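Side-chain contacts in cytochrome c, 1 heme-binding site (Geobacter sulfurreducens, PDB 4RLR), which probably carries electrons through a single bound heme and is essential for accepting electrons from an electrode: residues 30-33 and 39-42; 53-58 and 103-108. All blocks are in the same frame, centred on the assembly; numbering follows the deposited sequence.

Contact 1: 30-33 and 39-42. With ZN (zinc ion), chain D.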
ATOM      1  N   HIS A  30       2.201  11.376   9.418  1.00 23.33           N
ATOM      2  CA  HIS A  30       1.739  12.194  10.534  1.00 23.96           C
ATOM      3  C   HIS A  30       1.503  13.611  10.072  1.00 26.01           C
ATOM      4  O   HIS A  30       0.657  14.299  10.634  1.00 25.06           O
ATOM      5  CB  HIS A  30       2.671  12.093  11.735  1.00 25.45           C
ATOM      6  CG  HIS A  30       2.336  10.947  12.641  1.00 26.23           C
ATOM      7  ND1 HIS A  30       1.365  11.035  13.614  1.00 28.68           N
ATOM      8  CD2 HIS A  30       2.791   9.673  12.684  1.00 27.50           C
ATOM      9  CE1 HIS A  30       1.256   9.882  14.237  1.00 27.65           C
ATOM     10  NE2 HIS A  30       2.110   9.038  13.693  1.00 31.77           N
ATOM     11  N   ALA A  31       2.186  14.011   9.000  1.00 21.50           N
ATOM     12  CA  ALA A  31       1.893  15.283   8.341  1.00 24.18           C
ATOM     13  C   ALA A  31       0.456  15.306   7.848  1.00 23.81           C
ATOM     14  O   ALA A  31      -0.239  16.295   8.030  1.00 26.61           O
ATOM     15  CB  ALA A  31       2.852  15.535   7.190  1.00 23.73           C
ATOM     16  N   PHE A  32       0.006  14.211   7.240  1.00 23.37           N
ATOM     17  CA  PHE A  32      -1.403  14.067   6.846  1.00 23.22           C
ATOM     18  C   PHE A  32      -2.334  14.094   8.083  1.00 24.02           C
ATOM     19  O   PHE A  32      -3.249  14.912   8.162  1.00 25.07           O
ATOM     20  CB  PHE A  32      -1.608  12.769   6.021  1.00 19.23           C
ATOM     21  CG  PHE A  32      -3.059  12.498   5.665  1.00 22.22           C
ATOM     22  CD1 PHE A  32      -3.675  13.186   4.637  1.00 21.61           C
ATOM     23  CD2 PHE A  32      -3.805  11.567   6.378  1.00 24.59           C
ATOM     24  CE1 PHE A  32      -5.009  12.964   4.326  1.00 22.01           C
ATOM     25  CE2 PHE A  32      -5.152  11.337   6.066  1.00 22.50           C
ATOM     26  CZ  PHE A  32      -5.743  12.039   5.033  1.00 23.28           C
ATOM     27  N   LYS A  33      -2.088  13.221   9.052  1.00 22.27           N
ATOM     28  CA  LYS A  33      -3.005  13.058  10.199  1.00 24.94           C
ATOM     29  C   LYS A  33      -3.231  14.347  10.992  1.00 29.08           C
ATOM     30  O   LYS A  33      -4.335  14.577  11.516  1.00 31.80           O
ATOM     31  CB  LYS A  33      -2.521  11.952  11.133  1.00 26.07           C
ATOM     32  N   TRP A  39      -5.066  18.370   3.002  1.00 25.05           N
ATOM     33  CA  TRP A  39      -4.829  17.393   1.957  1.00 23.93           C
ATOM     34  C   TRP A  39      -6.116  16.827   1.338  1.00 24.79           C
ATOM     35  O   TRP A  39      -6.226  16.698   0.109  1.00 23.43           O
ATOM     36  CB  TRP A  39      -3.931  16.272   2.514  1.00 22.34           C
ATOM     37  CG  TRP A  39      -2.697  16.876   3.149  1.00 25.32           C
ATOM     38  CD1 TRP A  39      -2.443  17.045   4.482  1.00 24.49           C
ATOM     39  CD2 TRP A  39      -1.601  17.452   2.458  1.00 27.68           C
ATOM     40  NE1 TRP A  39      -1.243  17.685   4.657  1.00 25.51           N
ATOM     41  CE2 TRP A  39      -0.693  17.922   3.427  1.00 29.12           C
ATOM     42  CE3 TRP A  39      -1.280  17.592   1.107  1.00 27.03           C
ATOM     43  CZ2 TRP A  39       0.508  18.526   3.084  1.00 26.19           C
ATOM     44  CZ3 TRP A  39      -0.088  18.187   0.774  1.00 29.39           C
ATOM     45  CH2 TRP A  39       0.794  18.649   1.764  1.00 27.37           C
ATOM     46  N   LEU A  40      -7.082  16.486   2.183  1.00 20.37           N
ATOM     47  CA  LEU A  40      -8.348  15.906   1.696  1.00 24.02           C
ATOM     48  C   LEU A  40      -9.088  16.801   0.715  1.00 25.68           C
ATOM     49  O   LEU A  40      -9.776  16.316  -0.190  1.00 28.37           O
ATOM     50  CB  LEU A  40      -9.276  15.572   2.873  1.00 21.06           C
ATOM     51  CG  LEU A  40      -8.890  14.348   3.685  1.00 20.72           C
ATOM     52  CD1 LEU A  40      -9.941  14.091   4.764  1.00 25.94           C
ATOM     53  CD2 LEU A  40      -8.688  13.110   2.817  1.00 20.11           C
ATOM     54  N   ALA A  41      -8.948  18.107   0.897  1.00 28.33           N
ATOM     55  CA  ALA A  41      -9.632  19.074   0.045  1.00 27.25           C
ATOM     56  C   ALA A  41      -9.098  19.049  -1.384  1.00 33.81           C
ATOM     57  O   ALA A  41      -9.769  19.512  -2.302  1.00 36.54           O
ATOM     58  CB  ALA A  41      -9.498  20.422   0.618  1.00 31.63           C
ATOM     59  N   LYS A  42      -7.910  18.479  -1.572  1.00 30.94           N
ATOM     60  CA  LYS A  42      -7.331  18.318  -2.904  1.00 30.98           C
ATOM     61  C   LYS A  42      -7.401  16.853  -3.346  1.00 30.87           C
ATOM     62  O   LYS A  42      -6.772  16.436  -4.318  1.00 34.75           O
ATOM     63  CB  LYS A  42      -5.882  18.821  -2.890  1.00 31.42           C
TER
HETATM   64 ZN    ZN D 203       2.107   7.095  14.153  1.00 42.60          ZN
HETATM   65  O   HOH W   1       3.915   6.421  13.429  1.00 31.64           O
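Ala31 and Phe32 bring helix 29-34 against Trp39 and Leu40 of the short helix 36-40 that follows it. The first segment begins with His30, which takes no part in that apolar contact and turns elsewhere: its NE2 binds a zinc ion at 2.0 Å, and a water that also ligates the metal lies in the plane of the imidazole. Ala31, one residue on, contributes its backbone. Its carbonyl O stands 3.8 Å from Trp39 NE1, too far for a hydrogen bond, while the methyl stays back from the second segment. Phe32 carries most of the rest. With CG anti to the backbone N (chi1 176°), its ring extends past the indole, the two side chains running in opposite directions, and presents its rim to the second helix. CD1 of Phe32 meets Trp39 CB at 3.8 Å, while at the end of the ring CZ touches Leu40 CD2, also at 3.8 Å and in the ring plane. Trp39 CD1 comes within 3.9 Å of Phe32 CA, and the indole also touches Ala26 and Pro27. Phe32 and Leu40 both touch the heme, so a flat ring and a branched aliphatic chain suit this wall of its pocket. An alanine in place of Phe32 would probably open a gap between Leu40, Trp39 and the heme, leaving the leucine methyl without its ring. The touching side-chain pairs are apolar, so the contact probably rests on dispersion and the hydrophobic effect; burying Trp39 NE1 without a partner is likely to cost some energy.

Contact 2: 53-58 and 103-108. With HEM (protoporphyrin IX containing Fe), chain B.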
ATOM      1  N   HIS A  53       9.043   5.239   1.362  1.00 17.25           N
ATOM      2  CA  HIS A  53       7.758   5.793   1.751  1.00 16.81           C
ATOM      3  C   HIS A  53       6.665   4.750   1.704  1.00 18.19           C
ATOM      4  O   HIS A  53       5.773   4.782   2.557  1.00 17.45           O
ATOM      5  CB  HIS A  53       7.398   7.040   0.938  1.00 19.30           C
ATOM      6  CG  HIS A  53       8.097   8.279   1.405  1.00 18.84           C
ATOM      7  ND1 HIS A  53       9.322   8.689   0.902  1.00 18.46           N
ATOM      8  CD2 HIS A  53       7.773   9.172   2.372  1.00 20.09           C
ATOM      9  CE1 HIS A  53       9.697   9.795   1.514  1.00 18.22           C
ATOM     10  NE2 HIS A  53       8.770  10.115   2.402  1.00 19.05           N
ATOM     11  N   LEU A  54       6.785   3.770   0.799  1.00 14.81           N
ATOM     12  CA  LEU A  54       5.763   2.724   0.669  1.00 17.22           C
ATOM     13  C   LEU A  54       5.872   1.609   1.716  1.00 20.28           C
ATOM     14  O   LEU A  54       4.849   1.211   2.298  1.00 18.69           O
ATOM     15  CB  LEU A  54       5.774   2.124  -0.742  1.00 17.87           C
ATOM     16  CG  LEU A  54       4.641   1.134  -1.089  1.00 14.80           C
ATOM     17  CD1 LEU A  54       3.220   1.723  -1.039  1.00 17.26           C
ATOM     18  CD2 LEU A  54       4.944   0.588  -2.454  1.00 20.36           C
ATOM     19  N   ILE A  55       7.089   1.124   1.965  1.00 19.10           N
ATOM     20  CA  ILE A  55       7.288   0.057   2.961  1.00 18.29           C
ATOM     21  C   ILE A  55       6.923   0.451   4.413  1.00 20.75           C
ATOM     22  O   ILE A  55       6.719  -0.434   5.264  1.00 21.16           O
ATOM     23  CB  ILE A  55       8.692  -0.535   2.880  1.00 18.28           C
ATOM     24  CG1 ILE A  55       9.745   0.426   3.439  1.00 18.20           C
ATOM     25  CG2 ILE A  55       9.002  -0.955   1.423  1.00 18.71           C
ATOM     26  CD1 ILE A  55      11.058  -0.239   3.732  1.00 19.20           C
ATOM     27  N   PHE A  56       6.805   1.764   4.665  1.00 19.31           N
ATOM     28  CA  PHE A  56       6.253   2.317   5.909  1.00 20.25           C
ATOM     29  C   PHE A  56       4.921   1.633   6.282  1.00 21.21           C
ATOM     30  O   PHE A  56       4.600   1.423   7.480  1.00 18.47           O
ATOM     31  CB  PHE A  56       6.072   3.841   5.734  1.00 19.47           C
ATOM     32  CG  PHE A  56       5.597   4.591   6.967  1.00 19.23           C
ATOM     33  CD1 PHE A  56       4.231   4.658   7.283  1.00 20.43           C
ATOM     34  CD2 PHE A  56       6.489   5.276   7.769  1.00 18.74           C
ATOM     35  CE1 PHE A  56       3.792   5.353   8.378  1.00 20.50           C
ATOM     36  CE2 PHE A  56       6.044   5.979   8.879  1.00 19.83           C
ATOM     37  CZ  PHE A  56       4.697   6.012   9.176  1.00 20.47           C
ATOM     38  N   TYR A  57       4.180   1.265   5.240  1.00 18.43           N
ATOM     39  CA  TYR A  57       2.825   0.737   5.345  1.00 18.80           C
ATOM     40  C   TYR A  57       2.768  -0.787   5.244  1.00 20.20           C
ATOM     41  O   TYR A  57       1.704  -1.365   5.086  1.00 21.93           O
ATOM     42  CB  TYR A  57       1.980   1.380   4.245  1.00 19.23           C
ATOM     43  CG  TYR A  57       1.955   2.874   4.434  1.00 18.24           C
ATOM     44  CD1 TYR A  57       1.051   3.457   5.319  1.00 17.47           C
ATOM     45  CD2 TYR A  57       2.874   3.711   3.764  1.00 17.65           C
ATOM     46  CE1 TYR A  57       1.032   4.832   5.519  1.00 20.53           C
ATOM     47  CE2 TYR A  57       2.861   5.085   3.960  1.00 18.90           C
ATOM     48  CZ  TYR A  57       1.955   5.634   4.848  1.00 20.30           C
ATOM     49  OH  TYR A  57       1.940   6.975   5.060  1.00 21.55           O
ATOM     50  N   THR A  58       3.908  -1.441   5.363  1.00 17.86           N
ATOM     51  CA  THR A  58       3.931  -2.886   5.278  1.00 22.30           C
ATOM     52  C   THR A  58       4.291  -3.495   6.631  1.00 21.15           C
ATOM     53  O   THR A  58       3.390  -3.870   7.341  1.00 21.09           O
ATOM     54  CB  THR A  58       4.794  -3.392   4.122  1.00 20.65           C
ATOM     55  OG1 THR A  58       6.151  -3.016   4.329  1.00 17.68           O
ATOM     56  CG2 THR A  58       4.275  -2.826   2.788  1.00 21.29           C
ATOM     57  N   LYS A 103       0.809  -8.916  -3.625  1.00 25.56           N
ATOM     58  CA  LYS A 103       0.935 -10.001  -2.624  1.00 27.18           C
ATOM     59  C   LYS A 103       2.295 -10.707  -2.741  1.00 27.21           C
ATOM     60  O   LYS A 103       2.910 -11.115  -1.738  1.00 27.17           O
ATOM     61  CB  LYS A 103      -0.201 -11.012  -2.738  1.00 28.00           C
ATOM     62  CG  LYS A 103      -1.606 -10.428  -2.521  1.00 30.04           C
ATOM     63  CD  LYS A 103      -2.602 -11.492  -2.097  1.00 30.76           C
ATOM     64  CE  LYS A 103      -3.922 -10.899  -1.610  1.00 33.21           C
ATOM     65  NZ  LYS A 103      -4.965 -11.955  -1.450  1.00 34.33           N
ATOM     66  N   ALA A 104       2.775 -10.845  -3.970  1.00 26.45           N
ATOM     67  CA  ALA A 104       4.093 -11.442  -4.199  1.00 26.57           C
ATOM     68  C   ALA A 104       5.187 -10.557  -3.651  1.00 27.07           C
ATOM     69  O   ALA A 104       6.176 -11.031  -3.104  1.00 30.51           O
ATOM     70  CB  ALA A 104       4.319 -11.670  -5.664  1.00 26.68           C
ATOM     71  N   TRP A 105       5.023  -9.257  -3.800  1.00 26.19           N
ATOM     72  CA  TRP A 105       6.053  -8.341  -3.359  1.00 25.10           C
ATOM     73  C   TRP A 105       6.110  -8.318  -1.836  1.00 24.97           C
ATOM     74  O   TRP A 105       7.177  -8.349  -1.231  1.00 25.46           O
ATOM     75  CB  TRP A 105       5.758  -6.942  -3.897  1.00 24.62           C
ATOM     76  CG  TRP A 105       6.731  -5.912  -3.418  1.00 23.53           C
ATOM     77  CD1 TRP A 105       8.074  -5.916  -3.606  1.00 23.68           C
ATOM     78  CD2 TRP A 105       6.431  -4.729  -2.672  1.00 25.62           C
ATOM     79  NE1 TRP A 105       8.641  -4.810  -3.008  1.00 24.24           N
ATOM     80  CE2 TRP A 105       7.651  -4.057  -2.440  1.00 23.88           C
ATOM     81  CE3 TRP A 105       5.249  -4.162  -2.185  1.00 24.48           C
ATOM     82  CZ2 TRP A 105       7.722  -2.853  -1.742  1.00 25.57           C
ATOM     83  CZ3 TRP A 105       5.323  -2.963  -1.498  1.00 23.26           C
ATOM     84  CH2 TRP A 105       6.548  -2.325  -1.281  1.00 24.29           C
ATOM     85  N   VAL A 106       4.952  -8.278  -1.215  1.00 23.62           N
ATOM     86  CA  VAL A 106       4.894  -8.085   0.218  1.00 26.40           C
ATOM     87  C   VAL A 106       5.421  -9.316   0.945  1.00 27.23           C
ATOM     88  O   VAL A 106       6.057  -9.184   1.979  1.00 26.73           O
ATOM     89  CB  VAL A 106       3.479  -7.738   0.675  1.00 24.60           C
ATOM     90  CG1 VAL A 106       3.370  -7.782   2.193  1.00 29.50           C
ATOM     91  CG2 VAL A 106       3.090  -6.322   0.154  1.00 22.61           C
ATOM     92  N   GLY A 107       5.186 -10.495   0.370  1.00 28.96           N
ATOM     93  CA  GLY A 107       5.625 -11.751   0.965  1.00 30.69           C
ATOM     94  C   GLY A 107       4.431 -12.482   1.546  1.00 31.36           C
ATOM     95  O   GLY A 107       3.808 -13.301   0.868  1.00 37.15           O
ATOM     96  N   VAL A 108       4.099 -12.173   2.795  1.00 29.33           N
ATOM     97  CA  VAL A 108       2.887 -12.676   3.421  1.00 32.16           C
ATOM     98  C   VAL A 108       1.843 -11.541   3.510  1.00 29.72           C
ATOM     99  O   VAL A 108       2.165 -10.466   3.982  1.00 32.05           O
ATOM    100  CB  VAL A 108       3.196 -13.281   4.826  1.00 31.88           C
ATOM    101  CG1 VAL A 108       1.932 -13.672   5.559  1.00 32.65           C
ATOM    102  CG2 VAL A 108       4.094 -14.518   4.697  1.00 36.93           C
TER
HETATM  103  CHA HEM B 201      -5.034   6.152   1.991  1.00 20.02           C
HETATM  104  CHB HEM B 201      -2.651   2.934  -0.712  1.00 16.52           C
HETATM  105  CHC HEM B 201      -4.651   5.010  -4.576  1.00 19.56           C
HETATM  106  CHD HEM B 201      -6.522   8.552  -1.959  1.00 18.80           C
HETATM  107  C1A HEM B 201      -4.298   5.060   1.577  1.00 18.97           C
HETATM  108  C2A HEM B 201      -3.719   4.096   2.471  1.00 17.72           C
HETATM  109  C3A HEM B 201      -3.057   3.201   1.736  1.00 19.71           C
HETATM  110  C4A HEM B 201      -3.202   3.572   0.355  1.00 17.63           C
HETATM  111  CMA HEM B 201      -2.252   1.994   2.234  1.00 20.25           C
HETATM  112  CAA HEM B 201      -3.875   4.137   3.999  1.00 20.91           C
HETATM  113  CBA HEM B 201      -2.776   4.925   4.711  1.00 19.09           C
HETATM  114  CGA HEM B 201      -2.984   4.733   6.205  1.00 22.62           C
HETATM  115  O1A HEM B 201      -2.577   3.702   6.779  1.00 21.30           O
HETATM  116  O2A HEM B 201      -3.577   5.622   6.829  1.00 20.02           O
HETATM  117  C1B HEM B 201      -2.988   3.236  -2.009  1.00 18.17           C
HETATM  118  C2B HEM B 201      -2.574   2.485  -3.150  1.00 16.63           C
HETATM  119  C3B HEM B 201      -3.129   3.044  -4.224  1.00 17.85           C
HETATM  120  C4B HEM B 201      -3.917   4.165  -3.773  1.00 20.09           C
HETATM  121  CMB HEM B 201      -1.626   1.296  -3.017  1.00 17.28           C
HETATM  122  CAB HEM B 201      -3.022   2.607  -5.688  1.00 19.30           C
HETATM  123  CBB HEM B 201      -3.244   1.295  -5.956  1.00 19.36           C
HETATM  124  C1C HEM B 201      -5.285   6.158  -4.198  1.00 19.68           C
HETATM  125  C2C HEM B 201      -5.930   7.058  -5.122  1.00 19.79           C
HETATM  126  C3C HEM B 201      -6.444   8.071  -4.404  1.00 20.13           C
HETATM  127  C4C HEM B 201      -6.162   7.784  -3.013  1.00 18.46           C
HETATM  128  CMC HEM B 201      -5.912   6.859  -6.655  1.00 22.76           C
HETATM  129  CAC HEM B 201      -7.267   9.309  -4.865  1.00 21.53           C
HETATM  130  CBC HEM B 201      -8.119   9.236  -5.912  1.00 23.42           C
HETATM  131  C1D HEM B 201      -6.250   8.249  -0.655  1.00 18.99           C
HETATM  132  C2D HEM B 201      -6.600   9.112   0.441  1.00 21.22           C
HETATM  133  C3D HEM B 201      -6.133   8.370   1.687  1.00 20.58           C
HETATM  134  C4D HEM B 201      -5.558   7.135   1.200  1.00 18.00           C
HETATM  135  CMD HEM B 201      -7.281  10.499   0.329  1.00 23.50           C
HETATM  136  CAD HEM B 201      -6.248   8.831   3.144  1.00 22.38           C
HETATM  137  CBD HEM B 201      -7.675   8.657   3.651  1.00 21.53           C
HETATM  138  CGD HEM B 201      -7.923   7.182   3.830  1.00 21.33           C
HETATM  139  O1D HEM B 201      -7.310   6.516   4.697  1.00 22.87           O
HETATM  140  O2D HEM B 201      -8.756   6.657   3.080  1.00 23.80           O
HETATM  141  NA  HEM B 201      -3.992   4.703   0.286  1.00 16.00           N
HETATM  142  NB  HEM B 201      -3.822   4.243  -2.414  1.00 17.07           N
HETATM  143  NC  HEM B 201      -5.472   6.618  -2.910  1.00 17.77           N
HETATM  144  ND  HEM B 201      -5.644   7.096  -0.180  1.00 20.18           N
HETATM  145 FE   HEM B 201      -4.662   5.636  -1.359  1.00 18.04          FE
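This is a buried apolar contact between helix 92-106 and helix 51-55 with the residues after it, its centre about 7 Å from the centre of the protein: Leu54 and Ile55 of helix 51-55, with Thr58 farther along, gather around the indole of Trp105, near the C-terminal end of helix 92-106. The six-membered ring of Trp105 does the touching. Its CH2 lies 3.5 Å from Leu54 CD2, a snug fit, and 3.9 Å from Ile55 CG2. Ile55 has CG1 between the backbone N and the carbonyl carbon (chi1 73°), which places CG2 anti to the carbonyl carbon and at the indole; the two side chains cross at about a right angle, and the longer branch leads away. Thr58 CG2 adds a looser approach, 4.4 Å from Trp105 CZ3. Threonine suits this place because it faces two ways: its methyl joins the apolar group, and its OG1 donates to Ile55 O at 2.8 Å, with a C=O...O angle of 117°. Thr58 N donates to the same carbonyl, so two bonds from one residue grip it and fix the backbone between Ile55 and Thr58. Beside it, Tyr57 has Phe56 CD1 over the centre of its ring, and its CE1 reaches the heme propionate carbon CBA at 3.9 Å. Leu54 and Trp105 both also lie on Tyr5 and Ile9 of helix 5-16. Tryptophan fits here because its broad hydrocarbon end fills the core while NE1 is satisfied by Thr128 O, so burying the ring leaves its one polar atom paired.

In the fold
Contact 1 closes before contact 2 opens, so the two follow in series along the chain, and helix 36-40 of contact 1 and helix 51-55 of contact 2 follow each other in the chain. Their centres are 22 Å apart, and although their nearest atoms come to about 5 Å they do not touch. Contact 1 is local, joining neighbouring helices 29-34 and 36-40 at the periphery; contact 2 spans a long separation in sequence and ties helix 51-55 to helix 92-106 in the interior. Tyr29, in helix 29-34, touches Phe56 and Tyr57, and Met46 touches both Phe32 and Tyr57. Both contacts supply residues to the heme pocket, whose surroundings thus draw on outer and inner parts of one fold.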